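Side-chain contacts in alkaline serine protease AL20 (Nesterenkonia abyssinica, PDB 3CP7), which is a secreted alkaline serine protease of trypsin-like fold that probably hydrolyses peptide bonds in proteins: residues 25-30 with 34-39; 146-151 with 156-161. All coordinates share one frame; numbering follows the deposited sequence.

Interaction 1: 25-30 with 34-39; sequences ANIVAS and STVATA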
loop_
_atom_site.group_PDB
_atom_site.type_symbol
_atom_site.label_atom_id
_atom_site.label_comp_id
_atom_site.label_asym_id
_atom_site.label_seq_id
_atom_site.Cartn_x
_atom_site.Cartn_y
_atom_site.Cartn_z
ATOM N N ALA A 25 -17.058 8.514 -0.880
ATOM C CA ALA A 25 -15.682 8.992 -0.790
ATOM C C ALA A 25 -15.657 10.509 -0.849
ATOM O O ALA A 25 -16.694 11.154 -1.014
ATOM C CB ALA A 25 -14.832 8.403 -1.911
ATOM N N ASN A 26 -14.459 11.079 -0.748
ATOM C CA ASN A 26 -14.322 12.520 -0.694
ATOM C C ASN A 26 -12.999 12.977 -1.275
ATOM O O ASN A 26 -11.966 12.434 -0.925
ATOM C CB ASN A 26 -14.445 12.986 0.761
ATOM C CG ASN A 26 -14.476 14.503 0.894
ATOM O OD1 ASN A 26 -15.341 15.168 0.316
ATOM N ND2 ASN A 26 -13.534 15.055 1.661
ATOM N N ILE A 27 -13.036 13.994 -2.139
ATOM C CA ILE A 27 -11.803 14.572 -2.678
ATOM C C ILE A 27 -11.058 15.323 -1.580
ATOM O O ILE A 27 -11.594 16.265 -0.986
ATOM C CB ILE A 27 -12.055 15.548 -3.859
ATOM C CG1 ILE A 27 -12.880 14.878 -4.960
ATOM C CG2 ILE A 27 -10.720 16.062 -4.411
ATOM C CD1 ILE A 27 -13.346 15.849 -6.061
ATOM N N VAL A 28 -9.825 14.897 -1.319
ATOM C CA VAL A 28 -8.955 15.572 -0.354
ATOM C C VAL A 28 -7.816 16.252 -1.106
ATOM O O VAL A 28 -7.357 15.754 -2.135
ATOM C CB VAL A 28 -8.415 14.606 0.738
ATOM C CG1 VAL A 28 -9.561 14.208 1.678
ATOM C CG2 VAL A 28 -7.703 13.376 0.125
ATOM N N ALA A 29 -7.392 17.410 -0.606
ATOM C CA ALA A 29 -6.331 18.177 -1.271
ATOM C C ALA A 29 -5.108 17.299 -1.454
ATOM O O ALA A 29 -4.687 16.639 -0.510
ATOM C CB ALA A 29 -5.984 19.396 -0.460
ATOM N N SER A 30 -4.550 17.273 -2.662
ATOM C CA SER A 30 -3.415 16.402 -2.956
ATOM C C SER A 30 -2.518 16.988 -4.024
ATOM O O SER A 30 -2.999 17.636 -4.956
ATOM C CB SER A 30 -3.918 15.051 -3.452
ATOM O OG SER A 30 -4.619 15.174 -4.677
ATOM N N SER A 34 -5.745 14.226 -7.631
ATOM C CA SER A 34 -6.469 13.056 -8.111
ATOM C C SER A 34 -6.900 12.101 -7.003
ATOM O O SER A 34 -7.247 10.956 -7.294
ATOM C CB SER A 34 -5.600 12.281 -9.107
ATOM O OG SER A 34 -5.235 13.102 -10.206
ATOM N N THR A 35 -6.870 12.558 -5.754
ATOM C CA THR A 35 -6.990 11.637 -4.623
ATOM C C THR A 35 -8.296 11.802 -3.864
ATOM O O THR A 35 -8.648 12.911 -3.443
ATOM C CB THR A 35 -5.799 11.795 -3.665
ATOM O OG1 THR A 35 -4.584 11.526 -4.371
ATOM C CG2 THR A 35 -5.870 10.806 -2.497
ATOM N N VAL A 36 -8.991 10.677 -3.683
ATOM C CA VAL A 36 -10.147 10.617 -2.782
ATOM C C VAL A 36 -9.862 9.717 -1.582
ATOM O O VAL A 36 -9.204 8.668 -1.702
ATOM C CB VAL A 36 -11.458 10.172 -3.489
ATOM C CG1 VAL A 36 -11.885 11.188 -4.540
ATOM C CG2 VAL A 36 -11.323 8.777 -4.114
ATOM N N ALA A 37 -10.361 10.141 -0.427
ATOM C CA ALA A 37 -10.332 9.339 0.786
ATOM C C ALA A 37 -11.572 8.478 0.829
ATOM O O ALA A 37 -12.679 8.920 0.480
ATOM C CB ALA A 37 -10.303 10.230 1.995
ATOM N N THR A 38 -11.383 7.241 1.272
ATOM C CA THR A 38 -12.494 6.315 1.425
ATOM C C THR A 38 -12.137 5.288 2.500
ATOM O O THR A 38 -11.137 5.455 3.216
ATOM C CB THR A 38 -12.864 5.665 0.060
ATOM O OG1 THR A 38 -14.112 4.977 0.182
ATOM C CG2 THR A 38 -11.788 4.701 -0.438
ATOM N N ALA A 39 -12.956 4.249 2.641
ATOM C CA ALA A 39 -12.658 3.153 3.575
ATOM C C ALA A 39 -11.851 2.080 2.861
ATOM O O ALA A 39 -12.026 1.847 1.664
ATOM C CB ALA A 39 -13.945 2.557 4.139
HETATM O O HOH W 1 -7.234 15.340 -4.938
#
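Ser34 and Thr35 meet Ser30 where the chain, having turned, starts back along itself: residues 25-30 and 34-39 form a beta hairpin in the first barrel of the trypsin-like fold, strand 35-38 running antiparallel to strand 19-27. Ser34 turns its side chain away, and its OG bonds to the O of Asn32 in the turn. At Thr35 the backbone N gives its hydrogen to a water, which in turn donates to Val28 O and sits 2.6 Å from Ser30 OG, so one molecule ties three polar atoms across the mouth of the turn. Both Ser30 OG and Thr35 OG1 also bond to Asn32 OD1. The carbonyl of Thr35 accepts the Val28 N-H, N to O 3.1 Å, while Thr35 CG2 and Val28 CG2 touch at 4.1 Å. Next, Val36 turns to the opposite face. Its CG1, anti to its own carbonyl carbon (chi1 -64°), meets Ile27 CG1 at 3.8 Å, the two branched chains crossing at a slant; Val109 of helix 105-109 covers the Ile27 side. The Val36 CA also makes a bent CA-H...O contact with Asn26 O, 3.2 Å away. Ala37 and Asn26 make the hydrogen-bonded pair, each N-H serving the other's carbonyl. The shorter bond, 2.8 Å from Ala37 N to Asn26 O, comes in 20° off the carbonyl plane, whereas the Asn26 N-H lies in the plane of the Ala37 carbonyl. Ala37 CB rests on Val28 CG1 at 4.1 Å. The buried amide of Asn26 is held by other parts of the chain, OD1 by His8 and ND2 by Gln183 and Ser113. At Thr38 the hydroxyl is engaged by Ser24 O, and the contact ends with Thr38 CB lying 3.9 Å from Ala25 CB.

Interaction 2: 146-151 with 156-161; sequences GTATND and STQGIP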
loop_
_atom_site.group_PDB
_atom_site.type_symbol
_atom_site.label_atom_id
_atom_site.label_comp_id
_atom_site.label_asym_id
_atom_site.label_seq_id
_atom_site.Cartn_x
_atom_site.Cartn_y
_atom_site.Cartn_z
ATOM N N GLY A 146 -22.327 14.701 15.574
ATOM C CA GLY A 146 -22.206 14.377 16.975
ATOM C C GLY A 146 -20.793 14.338 17.478
ATOM O O GLY A 146 -19.836 14.480 16.708
ATOM N N THR A 147 -20.668 14.145 18.784
ATOM C CA THR A 147 -19.380 14.048 19.437
ATOM C C THR A 147 -18.904 12.604 19.452
ATOM O O THR A 147 -19.661 11.687 19.798
ATOM C CB THR A 147 -19.460 14.631 20.865
ATOM O OG1 THR A 147 -19.821 16.015 20.769
ATOM C CG2 THR A 147 -18.128 14.513 21.595
ATOM N N ALA A 148 -17.652 12.406 19.057
ATOM C CA ALA A 148 -17.065 11.067 19.037
ATOM C C ALA A 148 -16.792 10.544 20.440
ATOM O O ALA A 148 -16.373 11.302 21.328
ATOM C CB ALA A 148 -15.783 11.064 18.206
ATOM N N THR A 149 -17.044 9.249 20.625
ATOM C CA THR A 149 -16.657 8.528 21.832
ATOM C C THR A 149 -15.836 7.291 21.465
ATOM O O THR A 149 -15.784 6.898 20.292
ATOM C CB THR A 149 -17.887 8.112 22.671
ATOM O OG1 THR A 149 -18.832 7.438 21.835
ATOM C CG2 THR A 149 -18.539 9.342 23.305
ATOM N N ASN A 150 -15.208 6.671 22.458
ATOM C CA ASN A 150 -14.335 5.534 22.246
ATOM C C ASN A 150 -15.091 4.278 21.840
ATOM O O ASN A 150 -16.220 4.044 22.277
ATOM C CB ASN A 150 -13.522 5.254 23.512
ATOM C CG ASN A 150 -12.461 6.309 23.778
ATOM O OD1 ASN A 150 -12.056 6.504 24.928
ATOM N ND2 ASN A 150 -12.005 6.989 22.740
ATOM N N ASP A 151 -14.450 3.474 21.006
ATOM C CA ASP A 151 -14.958 2.163 20.641
ATOM C C ASP A 151 -15.272 1.370 21.916
ATOM O O ASP A 151 -14.383 1.176 22.738
ATOM C CB ASP A 151 -13.880 1.444 19.841
ATOM C CG ASP A 151 -14.247 0.021 19.498
ATOM O OD1 ASP A 151 -15.455 -0.301 19.534
ATOM O OD2 ASP A 151 -13.326 -0.759 19.176
ATOM N N SER A 156 -8.872 1.659 18.823
ATOM C CA SER A 156 -8.654 3.095 18.637
ATOM C C SER A 156 -9.735 3.774 17.783
ATOM O O SER A 156 -9.703 4.998 17.592
ATOM C CB SER A 156 -7.267 3.361 18.047
ATOM O OG SER A 156 -7.173 2.768 16.759
ATOM N N THR A 157 -10.692 3.011 17.253
ATOM C CA THR A 157 -11.773 3.659 16.486
ATOM C C THR A 157 -12.650 4.517 17.401
ATOM O O THR A 157 -12.581 4.411 18.643
ATOM C CB THR A 157 -12.655 2.654 15.723
ATOM O OG1 THR A 157 -13.367 1.850 16.667
ATOM C CG2 THR A 157 -11.797 1.769 14.836
ATOM N N GLN A 158 -13.451 5.380 16.789
ATOM C CA GLN A 158 -14.402 6.217 17.524
ATOM C C GLN A 158 -15.776 6.095 16.905
ATOM O O GLN A 158 -15.900 5.823 15.709
ATOM C CB GLN A 158 -13.979 7.684 17.506
ATOM C CG GLN A 158 -12.586 7.939 18.041
ATOM C CD GLN A 158 -12.307 9.420 18.168
ATOM O OE1 GLN A 158 -12.404 9.985 19.255
ATOM N NE2 GLN A 158 -12.006 10.068 17.053
ATOM N N GLY A 159 -16.801 6.307 17.725
ATOM C CA GLY A 159 -18.172 6.231 17.263
ATOM C C GLY A 159 -18.896 7.547 17.411
ATOM O O GLY A 159 -18.631 8.314 18.339
ATOM N N ILE A 160 -19.804 7.806 16.475
ATOM C CA ILE A 160 -20.730 8.932 16.581
ATOM C C ILE A 160 -22.171 8.473 16.369
ATOM O O ILE A 160 -22.413 7.497 15.674
ATOM C CB ILE A 160 -20.404 10.068 15.560
ATOM C CG1 ILE A 160 -20.414 9.548 14.104
ATOM C CG2 ILE A 160 -19.081 10.734 15.914
ATOM C CD1 ILE A 160 -20.271 10.634 13.032
ATOM N N PRO A 161 -23.147 9.195 16.948
ATOM C CA PRO A 161 -24.538 8.853 16.644
ATOM C C PRO A 161 -24.826 9.071 15.159
ATOM O O PRO A 161 -24.538 10.149 14.623
ATOM C CB PRO A 161 -25.350 9.830 17.509
ATOM C CG PRO A 161 -24.410 10.936 17.861
ATOM C CD PRO A 161 -23.030 10.338 17.878
HETATM O O HOH W 2 -20.629 9.090 20.486
#
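Gln158 lays its whole side chain beside Thr149 and Ala148 of the neighbouring strand. Its CB sits 3.4 Å from Thr149 O and also touches Ala148 CB. CG, placed beside the backbone N and anti to the carbonyl carbon (chi1 -56°), still borders Thr149 O. From there the chain runs extended, bringing CD to 3.8 Å from Ala148 CB; at the tip OE1 passes the same methyl at 3.7 Å and accepts the N-H of Gly122, which anchors the amide. Cut back to an alanine, this position would probably leave the Gly122 N-H without its acceptor and open a gap on one side of the Ala148 methyl. The other side of Ala148 is met by Ile160 CG2, 4.0 Å from its CB. Thr149 and Gly159 pair through two straight backbone bonds, and a water bridges Thr149 OG1, Thr147 O and Gly159 O. Beyond them Asp151 N reaches Thr157 O at 3.2 Å from well above the carbonyl plane, and Asp151 CB crowds Thr157 OG1, whose hydroxyl bonds to Tyr189. Gly146 backs onto the Pro161 ring. The whole is an antiparallel beta hairpin in the second six-stranded sheet of a trypsin-like protease.

From the N terminus, interaction 1 comes first, closing the turn of residues 28-34 between strands 19-27 and 35-38 within the first barrel. Interaction 2 follows much later and closes the loop 151-157 between strands 142-150 and 158-161 of the second sheet. They lie in series, neither nesting nor crossing, with centres about 22 Å apart. A disulfide lies just outside the segments of each contact, Cys23-Cys42 flanking 25-30 and 34-39, Cys144-Cys162 flanking 146-151 and 156-161. The chain leaves interaction 1 for His41 and interaction 2 for Ser169, members of the probable catalytic triad, so the two hairpins belong to the two halves that together supply it.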